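Local coordinates for D-3-phosphoglycerate dehydrogenase oxidoreductase protein (Ralstonia solanacearum, PDB 3GG9) that probably acts as an NAD-dependent D-3-phosphoglycerate dehydrogenase of the D-isomer specific 2-hydroxyacid dehydrogenase family, at residues A[190-193]-A[194-198]; A[232-235]-A[236-239]. All blocks are in the same frame, centred on the assembly; numbering follows the deposited sequence.

Interaction 1. Residues A[190-193]-A[194-198]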
loop_
_atom_site.group_PDB
_atom_site.type_symbol
_atom_site.label_atom_id
_atom_site.label_comp_id
_atom_site.label_asym_id
_atom_site.label_seq_id
_atom_site.Cartn_x
_atom_site.Cartn_y
_atom_site.Cartn_z
ATOM N N GLY A 190 -0.321 17.383 19.401
ATOM C CA GLY A 190 -1.749 17.338 19.746
ATOM C C GLY A 190 -2.005 18.133 21.007
ATOM O O GLY A 190 -1.160 18.933 21.417
ATOM N N ARG A 191 -3.166 17.904 21.625
ATOM C CA ARG A 191 -3.532 18.486 22.918
ATOM C C ARG A 191 -2.550 17.984 23.957
ATOM O O ARG A 191 -1.860 17.011 23.719
ATOM C CB ARG A 191 -4.905 17.974 23.373
ATOM C CG ARG A 191 -6.111 18.436 22.574
ATOM C CD ARG A 191 -7.383 17.668 23.027
ATOM N NE ARG A 191 -7.306 16.230 22.724
ATOM C CZ ARG A 191 -7.082 15.266 23.620
ATOM N NH1 ARG A 191 -6.919 15.559 24.905
ATOM N NH2 ARG A 191 -7.020 14.001 23.226
ATOM N N GLU A 192 -2.528 18.633 25.112
ATOM C CA GLU A 192 -1.613 18.292 26.193
ATOM C C GLU A 192 -1.578 16.826 26.583
ATOM O O GLU A 192 -0.486 16.273 26.769
ATOM C CB GLU A 192 -1.928 19.141 27.432
ATOM C CG GLU A 192 -1.138 18.777 28.686
ATOM C CD GLU A 192 0.374 18.910 28.530
ATOM O OE1 GLU A 192 0.876 19.648 27.636
ATOM O OE2 GLU A 192 1.072 18.289 29.349
ATOM N N ASN A 193 -2.748 16.200 26.743
ATOM C CA ASN A 193 -2.768 14.792 27.177
ATOM C C ASN A 193 -2.240 13.809 26.103
ATOM O O ASN A 193 -1.641 12.813 26.452
ATOM C CB ASN A 193 -4.131 14.361 27.758
ATOM C CG ASN A 193 -4.338 14.828 29.222
ATOM O OD1 ASN A 193 -5.450 15.139 29.623
ATOM N ND2 ASN A 193 -3.268 14.858 30.005
ATOM N N SER A 194 -2.433 14.124 24.817
ATOM C CA SER A 194 -1.789 13.389 23.720
ATOM C C SER A 194 -0.262 13.466 23.826
ATOM O O SER A 194 0.425 12.459 23.676
ATOM C CB SER A 194 -2.196 13.954 22.364
ATOM O OG SER A 194 -3.539 13.637 22.042
ATOM N N LYS A 195 0.256 14.669 24.081
ATOM C CA LYS A 195 1.685 14.865 24.256
ATOM C C LYS A 195 2.209 14.032 25.410
ATOM O O LYS A 195 3.278 13.455 25.293
ATOM C CB LYS A 195 2.032 16.329 24.472
ATOM C CG LYS A 195 1.699 17.252 23.303
ATOM C CD LYS A 195 1.877 18.658 23.798
ATOM C CE LYS A 195 1.916 19.670 22.695
ATOM N NZ LYS A 195 1.997 21.005 23.342
ATOM N N GLU A 196 1.431 13.935 26.489
ATOM C CA GLU A 196 1.870 13.245 27.712
ATOM C C GLU A 196 1.971 11.747 27.457
ATOM O O GLU A 196 2.952 11.104 27.842
ATOM C CB GLU A 196 0.924 13.538 28.893
ATOM C CG GLU A 196 0.987 14.971 29.452
ATOM C CD GLU A 196 0.024 15.220 30.641
ATOM O OE1 GLU A 196 -0.279 16.400 30.940
ATOM O OE2 GLU A 196 -0.429 14.245 31.284
ATOM N N ARG A 197 0.954 11.214 26.789
ATOM C CA ARG A 197 0.917 9.797 26.462
ATOM C C ARG A 197 1.984 9.442 25.422
ATOM O O ARG A 197 2.566 8.365 25.488
ATOM C CB ARG A 197 -0.490 9.382 26.015
ATOM C CG ARG A 197 -1.513 9.447 27.147
ATOM C CD ARG A 197 -2.849 8.805 26.783
ATOM N NE ARG A 197 -3.813 9.783 26.275
ATOM C CZ ARG A 197 -4.651 10.486 27.035
ATOM N NH1 ARG A 197 -4.658 10.331 28.356
ATOM N NH2 ARG A 197 -5.484 11.352 26.469
ATOM N N ALA A 198 2.248 10.356 24.482
ATOM C CA ALA A 198 3.336 10.170 23.517
ATOM C C ALA A 198 4.715 10.096 24.193
ATOM O O ALA A 198 5.473 9.167 23.919
ATOM C CB ALA A 198 3.316 11.246 22.446
HETATM O O HOH W 1 -4.764 15.639 20.171
HETATM O O HOH W 2 -7.611 13.289 26.293
HETATM O O HOH W 3 0.468 21.501 25.907
#
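K195 lies back across the backbone of G190 and R191 at the first turn of helix 192-200, the helix that follows strand 185-189 in a beta-alpha-beta unit of the NAD-binding Rossmann domain. R191 occupies the N-cap position, and R191 O accepts the first helical bond, from K195 N (3.2 Å). The K195 side chain leaves with CG beside its own backbone N (chi1 -63°) and then runs extended. Its CB rests on E192 O, CG passes R191 O, and CD and CE run past G190 O, with CE at 3.4 Å from it. At the tip, a water takes a hydrogen bond from NZ and gives one to E192 OE1. This indirect link joins two groups of opposite charge, as K195 NZ and E192 OE1 stay 4.6 Å apart.

On the next residue, the E196 carboxylate stands at 90° to the amide plane of N193, the two side chains running alongside each other. E196 OE1 also comes within 2.8 Å of E192 OE2, a close approach of two acidic groups that could raise the proton affinity of one of them. S194 and R197 pack on Y168, which lies within a probable glycine-rich GxGxxG loop. A second water accepts from R191 NH1 at 2.7 Å and, more weakly, from R197 NH2 at 2.9 Å.

Interaction 2. Residues A[232-235]-A[236-239]; sequences IITV and ADLT. Unlike the reference sequence in segment 232-235: I233 (reference Val).
T234 and D237 cross at an oblique angle and bond reciprocally, forming a capping box at the N terminus of helix 235-238. T234 is the N-cap residue. Its OG1 sits between its own backbone N and carbonyl carbon (chi1 65°), a rotation that turns the hydroxyl to the helix end, where it accepts from D237 N at 3.2 Å. In return, the D237 side chain bends back, and its OD1 receives T234 N at 3.0 Å in a nearly straight bond (165°). The amide meets OD1 on the anti side, somewhat out of the carboxylate plane. T234 OG1 also approaches D237 OD1 at 3.1 Å, a weak hydrogen bond whose proton is not settled. The other oxygen, OD2, forms a salt bridge with R240, which helps fix the rotation of the carboxylate.

The regular helical bond L238 N to T234 O continues the turn. One residue on, V235 O is gripped twice by T239: the backbone N approaches from one face of the carbonyl plane at 2.9 Å and OG1 from the opposite face at 2.7 Å. T239 CG2 leans against V235 CG1.

On the inner side, I233 and L238 meet at about a right angle, with I233 CG2 set against L238 CG at 3.9 Å. The backbone of I233 is tied to L255 and E257, and E257 OE1 accepts from V235 N. The short helix and the threonine after it pack against helix 260-267 through V235, L238 and T239, and L238 joins I233 on F247 of strand 246-249, while the residues leading into the helix, I232 and I233, touch F166 of strand 162-166.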
loop_
_atom_site.group_PDB
_atom_site.type_symbol
_atom_site.label_atom_id
_atom_site.label_comp_id
_atom_site.label_asym_id
_atom_site.label_seq_id
_atom_site.Cartn_x
_atom_site.Cartn_y
_atom_site.Cartn_z
ATOM N N ILE A 232 -8.787 22.881 11.928
ATOM C CA ILE A 232 -7.576 23.037 12.736
ATOM C C ILE A 232 -6.328 23.065 11.855
ATOM O O ILE A 232 -5.266 23.543 12.264
ATOM C CB ILE A 232 -7.478 21.930 13.828
ATOM C CG1 ILE A 232 -6.503 22.328 14.948
ATOM C CG2 ILE A 232 -7.164 20.554 13.209
ATOM C CD1 ILE A 232 -6.529 21.413 16.156
ATOM N N ILE A 233 -6.464 22.543 10.638
ATOM C CA ILE A 233 -5.374 22.534 9.684
ATOM C C ILE A 233 -5.768 23.547 8.621
ATOM O O ILE A 233 -6.816 23.441 8.000
ATOM C CB ILE A 233 -5.139 21.115 9.097
ATOM C CG1 ILE A 233 -4.734 20.157 10.221
ATOM C CG2 ILE A 233 -4.041 21.126 8.048
ATOM C CD1 ILE A 233 -4.704 18.710 9.789
ATOM N N THR A 234 -4.928 24.552 8.455
ATOM C CA THR A 234 -5.208 25.628 7.525
ATOM C C THR A 234 -4.317 25.483 6.307
ATOM O O THR A 234 -3.408 24.661 6.303
ATOM C CB THR A 234 -4.923 26.975 8.194
ATOM O OG1 THR A 234 -3.522 27.068 8.486
ATOM C CG2 THR A 234 -5.716 27.101 9.486
ATOM N N VAL A 235 -4.559 26.292 5.272
ATOM C CA VAL A 235 -3.650 26.377 4.127
ATOM C C VAL A 235 -2.258 26.840 4.540
ATOM O O VAL A 235 -1.282 26.411 3.947
ATOM C CB VAL A 235 -4.165 27.351 3.005
ATOM C CG1 VAL A 235 -3.188 27.417 1.842
ATOM C CG2 VAL A 235 -5.464 26.891 2.482
ATOM N N ALA A 236 -2.163 27.709 5.548
ATOM C CA ALA A 236 -0.858 28.176 6.020
ATOM C C ALA A 236 -0.045 27.003 6.573
ATOM O O ALA A 236 1.152 26.877 6.283
ATOM C CB ALA A 236 -1.007 29.274 7.074
ATOM N N ASP A 237 -0.708 26.143 7.344
ATOM C CA ASP A 237 -0.082 24.926 7.886
ATOM C C ASP A 237 0.413 23.993 6.783
ATOM O O ASP A 237 1.546 23.524 6.815
ATOM C CB ASP A 237 -1.080 24.162 8.763
ATOM C CG ASP A 237 -1.463 24.920 10.029
ATOM O OD1 ASP A 237 -2.655 24.868 10.416
ATOM O OD2 ASP A 237 -0.574 25.553 10.639
ATOM N N LEU A 238 -0.466 23.668 5.835
ATOM C CA LEU A 238 -0.101 22.808 4.705
ATOM C C LEU A 238 1.005 23.389 3.817
ATOM O O LEU A 238 1.877 22.665 3.367
ATOM C CB LEU A 238 -1.345 22.495 3.864
ATOM C CG LEU A 238 -2.409 21.638 4.549
ATOM C CD1 LEU A 238 -3.666 21.614 3.697
ATOM C CD2 LEU A 238 -1.895 20.208 4.837
ATOM N N THR A 239 0.979 24.698 3.554
ATOM C CA THR A 239 2.015 25.291 2.698
ATOM C C THR A 239 3.368 25.453 3.413
ATOM O O THR A 239 4.349 25.843 2.804
ATOM C CB THR A 239 1.554 26.610 2.024
ATOM O OG1 THR A 239 1.063 27.498 3.019
ATOM C CG2 THR A 239 0.432 26.332 0.997
#

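In the fold
Along the chain the two contacts follow in series, neither nesting nor crossing, and each closes only a local turn at the start of a helix. Interaction 1 comes first, where the chain leaves strand 185-189 and enters helix 192-200 before strand 204-205 at the edge of the seven-stranded parallel sheet. After helix 209-215 and strand 218-221, interaction 2 opens helix 235-238, which precedes strand 246-249 on the other side of strand 162-166. The centres of interactions 1 and 2 are 21 Å apart, and the two do not touch. Both belong to the NAD-binding domain: residues 190-198 join its outer beta-alpha-beta unit, whereas residues 232-239 adjoin its central strands and helix 260-267.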